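Local coordinates for hypothetical protein (Enterococcus faecalis, PDB 2OX7), which is of unknown function but has a YopX domain, a mainly beta chain of small antiparallel sheets, at residues Ser30-Ile34 / Phe63-Ile67. Residues are numbered along the deposited sequence; the frame is centred on the assembly and turned at random.
Sequences SMIAI and FPYVI
Met31, a selenomethionine, and Phe63 form a Met-aromatic contact between two antiparallel sheets. Strands 31-34 and 65-67 belong to different sheets and run nearly perpendicular, at 96°. Met31 SE lies beside the ring edge, 5.5 Å from the Phe63 ring centre. The Met31 chain is extended up to selenium, then bends at chi3 (45°). That bend brings Met31 CE to the ring edge, 3.7 Å from Phe63 CD2, and also against Tyr65 O. Ile67 packs on the same side chain, with its CG1 against the selenium. Ile34 CD1 touches Ile67 CD1 at 3.9 Å. Ile34 CG2 sits 3.7 Å from Phe63 CZ. Ile34 CG2 also makes a CH-pi contact over the Tyr65 face, 4.2 Å from the ring centre and 4° off the normal. The two aromatic rings are inclined to each other, and Tyr65 CD2 lies 3.4 Å above the plane of the Phe63 ring, over its centre. Ile32 and Ala33 form a classic beta bulge opposite Leu24, and both pack on a second subunit. Tyr65 OH is hydrogen-bonded to Asp55 OD2 on strand 46-56, which fixes the hydroxyl end of the ring.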
loop_
_atom_site.group_PDB
_atom_site.type_symbol
_atom_site.label_atom_id
_atom_site.label_comp_id
_atom_site.label_asym_id
_atom_site.label_seq_id
_atom_site.Cartn_x
_atom_site.Cartn_y
_atom_site.Cartn_z
ATOM N N SER A 30 3.624 11.273 -26.015
ATOM C CA SER A 30 3.856 10.233 -27.005
ATOM C C SER A 30 5.351 10.100 -27.204
ATOM O O SER A 30 6.038 11.099 -27.406
ATOM C CB SER A 30 3.183 10.575 -28.332
ATOM O OG SER A 30 1.805 10.850 -28.141
HETATM N N MSE A 31 5.852 8.872 -27.116
HETATM C CA MSE A 31 7.250 8.620 -27.438
HETATM C C MSE A 31 7.451 8.742 -28.942
HETATM O O MSE A 31 6.797 8.041 -29.726
HETATM C CB MSE A 31 7.706 7.254 -26.973
HETATM C CG MSE A 31 9.184 7.052 -27.138
HETATM SE SE MSE A 31 9.771 5.301 -26.561
HETATM C CE MSE A 31 8.402 4.173 -27.382
ATOM N N ILE A 32 8.344 9.648 -29.323
ATOM C CA ILE A 32 8.562 9.949 -30.738
ATOM C C ILE A 32 9.975 9.587 -31.194
ATOM O O ILE A 32 10.251 9.535 -32.398
ATOM C CB ILE A 32 8.174 11.411 -31.093
ATOM C CG1 ILE A 32 9.007 12.427 -30.290
ATOM C CG2 ILE A 32 6.657 11.618 -30.911
ATOM C CD1 ILE A 32 8.900 13.893 -30.803
ATOM N N ALA A 33 10.861 9.311 -30.237
ATOM C CA ALA A 33 12.220 8.872 -30.558
ATOM C C ALA A 33 12.792 7.990 -29.469
ATOM O O ALA A 33 12.291 7.960 -28.339
ATOM C CB ALA A 33 13.148 10.081 -30.805
ATOM N N ILE A 34 13.856 7.285 -29.821
ATOM C CA ILE A 34 14.617 6.534 -28.853
ATOM C C ILE A 34 16.104 6.641 -29.160
ATOM O O ILE A 34 16.533 6.456 -30.308
ATOM C CB ILE A 34 14.108 5.061 -28.756
ATOM C CG1 ILE A 34 14.739 4.333 -27.572
ATOM C CG2 ILE A 34 14.283 4.298 -30.080
ATOM C CD1 ILE A 34 14.001 3.034 -27.232
ATOM N N PHE A 63 5.276 3.397 -33.914
ATOM C CA PHE A 63 6.617 3.267 -33.366
ATOM C C PHE A 63 6.686 1.958 -32.578
ATOM O O PHE A 63 5.954 1.789 -31.611
ATOM C CB PHE A 63 6.913 4.479 -32.488
ATOM C CG PHE A 63 8.374 4.720 -32.246
ATOM C CD1 PHE A 63 9.290 4.703 -33.296
ATOM C CD2 PHE A 63 8.839 4.976 -30.956
ATOM C CE1 PHE A 63 10.647 4.939 -33.063
ATOM C CE2 PHE A 63 10.189 5.213 -30.719
ATOM C CZ PHE A 63 11.094 5.203 -31.773
ATOM N N PRO A 64 7.533 1.009 -33.021
ATOM C CA PRO A 64 7.443 -0.372 -32.525
ATOM C C PRO A 64 8.270 -0.640 -31.262
ATOM O O PRO A 64 8.863 -1.705 -31.131
ATOM C CB PRO A 64 8.027 -1.165 -33.688
ATOM C CG PRO A 64 9.113 -0.283 -34.196
ATOM C CD PRO A 64 8.617 1.141 -34.018
ATOM N N TYR A 65 8.323 0.320 -30.354
ATOM C CA TYR A 65 9.126 0.170 -29.138
ATOM C C TYR A 65 8.233 0.322 -27.921
ATOM O O TYR A 65 7.391 1.226 -27.876
ATOM C CB TYR A 65 10.247 1.198 -29.098
ATOM C CG TYR A 65 11.215 1.085 -30.256
ATOM C CD1 TYR A 65 12.338 0.274 -30.180
ATOM C CD2 TYR A 65 10.992 1.793 -31.444
ATOM C CE1 TYR A 65 13.224 0.173 -31.247
ATOM C CE2 TYR A 65 11.867 1.701 -32.510
ATOM C CZ TYR A 65 12.977 0.890 -32.414
ATOM O OH TYR A 65 13.856 0.814 -33.484
ATOM N N VAL A 66 8.409 -0.580 -26.954
ATOM C CA VAL A 66 7.612 -0.578 -25.726
ATOM C C VAL A 66 8.594 -0.301 -24.593
ATOM O O VAL A 66 9.513 -1.096 -24.384
ATOM C CB VAL A 66 6.924 -1.946 -25.517
ATOM C CG1 VAL A 66 6.237 -2.018 -24.153
ATOM C CG2 VAL A 66 5.921 -2.236 -26.656
ATOM N N ILE A 67 8.416 0.811 -23.878
ATOM C CA ILE A 67 9.364 1.203 -22.816
ATOM C C ILE A 67 8.942 0.617 -21.461
ATOM O O ILE A 67 7.727 0.516 -21.169
ATOM C CB ILE A 67 9.486 2.735 -22.691
ATOM C CG1 ILE A 67 9.958 3.343 -24.009
ATOM C CG2 ILE A 67 10.487 3.139 -21.593
ATOM C CD1 ILE A 67 11.444 3.108 -24.318
#